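PDB 2FSJ: hypothetical protein Ta0583 from Thermoplasma acidophilum, which polymerizes, in the presence of nucleoside triphosphate and optimally with ATP, into bundles of helical filaments, as an archaeal homolog of actin. Local coordinates for residues I195-I207 / E217-A229. Residues are numbered along the deposited sequence; the frame is centred on the assembly and turned at random.
Sequences IDVGSRTTDVLTI and ELSFSLQIGVGDA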
loop_
_atom_site.group_PDB
_atom_site.type_symbol
_atom_site.label_atom_id
_atom_site.label_comp_id
_atom_site.label_asym_id
_atom_site.label_seq_id
_atom_site.Cartn_x
_atom_site.Cartn_y
_atom_site.Cartn_z
ATOM N N ILE A 195 -2.699 -5.130 11.384
ATOM C CA ILE A 195 -3.576 -3.968 11.299
ATOM C C ILE A 195 -2.918 -2.960 10.342
ATOM O O ILE A 195 -1.897 -2.341 10.666
ATOM C CB ILE A 195 -3.793 -3.371 12.696
ATOM C CG1 ILE A 195 -4.398 -4.415 13.649
ATOM C CG2 ILE A 195 -4.707 -2.133 12.599
ATOM C CD1 ILE A 195 -4.265 -4.050 15.117
ATOM N N ASP A 196 -3.446 -2.860 9.127
ATOM C CA ASP A 196 -2.829 -2.052 8.058
ATOM C C ASP A 196 -3.639 -0.775 7.864
ATOM O O ASP A 196 -4.702 -0.809 7.277
ATOM C CB ASP A 196 -2.857 -2.894 6.810
ATOM C CG ASP A 196 -2.044 -2.326 5.673
ATOM O OD1 ASP A 196 -1.663 -1.135 5.696
ATOM O OD2 ASP A 196 -1.758 -3.050 4.692
ATOM N N VAL A 197 -3.152 0.338 8.390
ATOM C CA VAL A 197 -3.888 1.582 8.356
ATOM C C VAL A 197 -3.439 2.321 7.099
ATOM O O VAL A 197 -2.290 2.789 7.013
ATOM C CB VAL A 197 -3.622 2.510 9.594
ATOM C CG1 VAL A 197 -4.535 3.713 9.508
ATOM C CG2 VAL A 197 -3.923 1.791 10.886
ATOM N N GLY A 198 -4.300 2.342 6.114
ATOM C CA GLY A 198 -4.037 3.106 4.906
ATOM C C GLY A 198 -4.777 4.446 4.919
ATOM O O GLY A 198 -5.330 4.859 5.947
ATOM N N SER A 199 -4.780 5.107 3.761
ATOM C CA SER A 199 -5.445 6.393 3.612
ATOM C C SER A 199 -6.967 6.284 3.724
ATOM O O SER A 199 -7.614 7.045 4.443
ATOM C CB SER A 199 -5.045 7.031 2.271
ATOM O OG SER A 199 -5.393 8.414 2.264
ATOM N N ARG A 200 -7.545 5.314 3.033
ATOM C CA ARG A 200 -8.999 5.168 2.976
ATOM C C ARG A 200 -9.594 3.987 3.739
ATOM O O ARG A 200 -10.766 4.016 4.135
ATOM C CB ARG A 200 -9.396 5.096 1.494
ATOM C CG ARG A 200 -9.519 6.488 0.877
ATOM C CD ARG A 200 -9.742 6.459 -0.604
ATOM N NE ARG A 200 -11.137 6.301 -1.014
ATOM C CZ ARG A 200 -12.035 7.283 -1.056
ATOM N NH1 ARG A 200 -11.728 8.518 -0.667
ATOM N NH2 ARG A 200 -13.261 7.021 -1.478
ATOM N N THR A 201 -8.807 2.925 3.914
ATOM C CA THR A 201 -9.284 1.745 4.628
ATOM C C THR A 201 -8.257 1.267 5.627
ATOM O O THR A 201 -7.048 1.565 5.508
ATOM C CB THR A 201 -9.556 0.566 3.640
ATOM O OG1 THR A 201 -8.319 0.158 3.038
ATOM C CG2 THR A 201 -10.392 0.987 2.507
ATOM N N THR A 202 -8.754 0.498 6.588
ATOM C CA THR A 202 -7.931 -0.258 7.503
ATOM C C THR A 202 -8.217 -1.778 7.358
ATOM O O THR A 202 -9.304 -2.270 7.647
ATOM C CB THR A 202 -8.144 0.244 8.961
ATOM O OG1 THR A 202 -7.731 1.623 9.061
ATOM C CG2 THR A 202 -7.208 -0.554 9.960
ATOM N N ASP A 203 -7.205 -2.503 6.898
ATOM C CA ASP A 203 -7.316 -3.926 6.555
ATOM C C ASP A 203 -6.781 -4.679 7.765
ATOM O O ASP A 203 -5.599 -4.506 8.173
ATOM C CB ASP A 203 -6.465 -4.179 5.327
ATOM C CG ASP A 203 -6.726 -5.511 4.692
ATOM O OD1 ASP A 203 -7.693 -5.572 3.878
ATOM O OD2 ASP A 203 -6.039 -6.540 4.968
ATOM N N VAL A 204 -7.623 -5.535 8.321
ATOM C CA VAL A 204 -7.268 -6.328 9.489
ATOM C C VAL A 204 -7.249 -7.778 9.059
ATOM O O VAL A 204 -8.284 -8.336 8.651
ATOM C CB VAL A 204 -8.237 -6.113 10.624
ATOM C CG1 VAL A 204 -7.884 -7.008 11.859
ATOM C CG2 VAL A 204 -8.327 -4.588 10.965
ATOM N N LEU A 205 -6.073 -8.374 9.136
ATOM C CA LEU A 205 -5.905 -9.773 8.801
ATOM C C LEU A 205 -5.468 -10.549 10.047
ATOM O O LEU A 205 -4.400 -10.269 10.640
ATOM C CB LEU A 205 -4.900 -9.928 7.666
ATOM C CG LEU A 205 -4.826 -11.427 7.381
ATOM C CD1 LEU A 205 -5.535 -11.876 6.131
ATOM C CD2 LEU A 205 -3.490 -12.038 7.622
ATOM N N THR A 206 -6.326 -11.481 10.460
ATOM C CA THR A 206 -6.028 -12.387 11.576
ATOM C C THR A 206 -5.520 -13.696 10.999
ATOM O O THR A 206 -6.120 -14.255 10.106
ATOM C CB THR A 206 -7.280 -12.574 12.444
ATOM O OG1 THR A 206 -7.593 -11.323 13.057
ATOM C CG2 THR A 206 -7.036 -13.547 13.627
ATOM N N ILE A 207 -4.360 -14.103 11.482
ATOM C CA ILE A 207 -3.648 -15.294 11.030
ATOM C C ILE A 207 -3.413 -16.280 12.187
ATOM O O ILE A 207 -3.056 -15.886 13.284
ATOM C CB ILE A 207 -2.327 -14.833 10.347
ATOM C CG1 ILE A 207 -1.810 -15.867 9.355
ATOM C CG2 ILE A 207 -1.277 -14.404 11.366
ATOM C CD1 ILE A 207 -0.617 -15.347 8.479
ATOM N N GLU A 217 -12.960 -15.602 9.576
ATOM C CA GLU A 217 -14.023 -15.123 10.426
ATOM C C GLU A 217 -13.589 -13.892 11.215
ATOM O O GLU A 217 -14.428 -13.181 11.775
ATOM C CB GLU A 217 -14.444 -16.242 11.409
ATOM C CG GLU A 217 -15.047 -17.435 10.719
ATOM C CD GLU A 217 -14.021 -18.447 10.227
ATOM O OE1 GLU A 217 -12.822 -18.207 10.397
ATOM O OE2 GLU A 217 -14.431 -19.492 9.637
ATOM N N LEU A 218 -12.266 -13.691 11.326
ATOM C CA LEU A 218 -11.668 -12.678 12.198
ATOM C C LEU A 218 -10.879 -11.666 11.366
ATOM O O LEU A 218 -10.071 -10.947 11.912
ATOM C CB LEU A 218 -10.730 -13.333 13.230
ATOM C CG LEU A 218 -11.411 -14.287 14.240
ATOM C CD1 LEU A 218 -10.403 -14.788 15.250
ATOM C CD2 LEU A 218 -12.596 -13.651 14.921
ATOM N N SER A 219 -11.149 -11.622 10.059
ATOM C CA SER A 219 -10.418 -10.761 9.141
ATOM C C SER A 219 -11.448 -9.912 8.426
ATOM O O SER A 219 -12.520 -10.377 8.090
ATOM C CB SER A 219 -9.581 -11.600 8.142
ATOM O OG SER A 219 -8.627 -12.404 8.841
ATOM N N PHE A 220 -11.135 -8.658 8.178
ATOM C CA PHE A 220 -12.171 -7.705 7.744
ATOM C C PHE A 220 -11.531 -6.377 7.349
ATOM O O PHE A 220 -10.350 -6.159 7.634
ATOM C CB PHE A 220 -13.208 -7.473 8.876
ATOM C CG PHE A 220 -12.589 -7.110 10.216
ATOM C CD1 PHE A 220 -12.347 -5.793 10.573
ATOM C CD2 PHE A 220 -12.275 -8.098 11.134
ATOM C CE1 PHE A 220 -11.774 -5.502 11.813
ATOM C CE2 PHE A 220 -11.710 -7.794 12.338
ATOM C CZ PHE A 220 -11.436 -6.525 12.670
ATOM N N SER A 221 -12.306 -5.494 6.724
ATOM C CA SER A 221 -11.802 -4.223 6.183
ATOM C C SER A 221 -12.680 -3.148 6.734
ATOM O O SER A 221 -13.906 -3.241 6.577
ATOM C CB SER A 221 -11.890 -4.180 4.653
ATOM O OG SER A 221 -11.386 -2.920 4.138
ATOM N N LEU A 222 -12.078 -2.176 7.434
ATOM C CA LEU A 222 -12.818 -1.074 8.023
ATOM C C LEU A 222 -12.721 0.113 7.070
ATOM O O LEU A 222 -11.658 0.427 6.562
ATOM C CB LEU A 222 -12.227 -0.706 9.379
ATOM C CG LEU A 222 -12.199 -1.785 10.460
ATOM C CD1 LEU A 222 -11.420 -1.288 11.687
ATOM C CD2 LEU A 222 -13.617 -2.227 10.815
ATOM N N GLN A 223 -13.823 0.785 6.804
ATOM C CA GLN A 223 -13.794 1.891 5.854
ATOM C C GLN A 223 -13.415 3.214 6.552
ATOM O O GLN A 223 -14.206 4.185 6.591
ATOM C CB GLN A 223 -15.123 1.970 5.076
ATOM C CG GLN A 223 -15.480 0.614 4.320
ATOM C CD GLN A 223 -14.482 0.232 3.235
ATOM O OE1 GLN A 223 -14.161 1.053 2.379
ATOM N NE2 GLN A 223 -13.972 -1.043 3.273
ATOM N N ILE A 224 -12.198 3.234 7.102
ATOM C CA ILE A 224 -11.661 4.395 7.831
ATOM C C ILE A 224 -10.162 4.298 7.729
ATOM O O ILE A 224 -9.608 3.173 7.712
ATOM C CB ILE A 224 -12.176 4.440 9.316
ATOM C CG1 ILE A 224 -11.973 5.845 9.911
ATOM C CG2 ILE A 224 -11.503 3.396 10.196
ATOM C CD1 ILE A 224 -12.512 6.040 11.380
ATOM N N GLY A 225 -9.501 5.446 7.612
ATOM C CA GLY A 225 -8.053 5.502 7.549
ATOM C C GLY A 225 -7.532 6.930 7.762
ATOM O O GLY A 225 -8.286 7.816 8.156
ATOM N N VAL A 226 -6.276 7.162 7.417
ATOM C CA VAL A 226 -5.632 8.441 7.648
ATOM C C VAL A 226 -6.358 9.579 6.913
ATOM O O VAL A 226 -6.297 10.669 7.357
ATOM C CB VAL A 226 -4.149 8.436 7.235
ATOM C CG1 VAL A 226 -3.501 9.812 7.559
ATOM C CG2 VAL A 226 -3.385 7.307 7.943
ATOM N N GLY A 227 -7.003 9.304 5.782
ATOM C CA GLY A 227 -7.741 10.321 5.043
ATOM C C GLY A 227 -8.885 10.925 5.802
ATOM O O GLY A 227 -9.247 12.079 5.590
ATOM N N ASP A 228 -9.459 10.159 6.708
ATOM C CA ASP A 228 -10.505 10.677 7.595
ATOM C C ASP A 228 -9.948 11.683 8.588
ATOM O O ASP A 228 -10.596 12.690 8.864
ATOM C CB ASP A 228 -11.202 9.560 8.303
ATOM C CG ASP A 228 -11.887 8.591 7.313
ATOM O OD1 ASP A 228 -12.866 9.002 6.642
ATOM O OD2 ASP A 228 -11.464 7.435 7.080
ATOM N N ALA A 229 -8.737 11.440 9.070
ATOM C CA ALA A 229 -8.034 12.409 9.924
ATOM C C ALA A 229 -7.629 13.651 9.129
ATOM O O ALA A 229 -7.795 14.754 9.630
ATOM C CB ALA A 229 -6.811 11.781 10.620
HETATM O O HOH W 1 -12.865 3.864 2.404
HETATM O O HOH W 2 -9.183 -3.453 2.620
#
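Val204 and Phe220 are directly paired across two strands, hydrogen-bonded and antiparallel, their side chains lying alongside one another on one face. The ring stands over its neighbour because CG lies between the backbone N and carbonyl carbon (chi1 51°), bringing one face onto the branched valine: Val204 CB sits 3.9 Å from the Phe220 ring centroid, a CH-pi contact displaced toward the rim, with CG1 on CZ and CG2 on CE1. Leu222 CG meets the ring at its edge.

Past this pair, hydroxyls replace backbone groups as bonding partners. Thr206 OG1, anti to its own carbonyl carbon (chi1 -66°), donates to Leu218 O at 2.8 Å from above the carbonyl plane, while its CG2 rests on Leu218 CB. Ser219 OG accepts Thr206 N at 3.0 Å, doing a backbone carbonyl's work, and also bonds Val215 O. A valine in place of Thr206 would probably leave Leu218 O without its hydroxyl donor, though methyl packing on Leu218 CB could remain. Toward the loop, Thr202 OG1 likewise gives a 2.8 Å bond to Ile224 O.

One water links Asp203 OD1 and Ser221 OG on the face away from Phe220; another donates to Arg200 O and Gln223 OE1. Beyond them, Val226 N donates to Gly198 O, and Gly227 N to Ser199 O at 2.7 Å, on a lone pair. A CB on Gly225 would strike both carbonyls, so glycine suits the close approach. Asp228 OD2 accepts Gly225 N at 2.8 Å.

Ser199 of the ATP site lies between strands 191-197 and 202-208, probably matching a phosphate-binding hairpin loop of actin; Val226 packs near Gly306 of that site. Strand 213-222 edges the four-stranded sheet, beside 202-208 and then 191-197; helix 268-290 packs on Phe220, Leu222 and Ile224, and helix 226-241 follows in the chain.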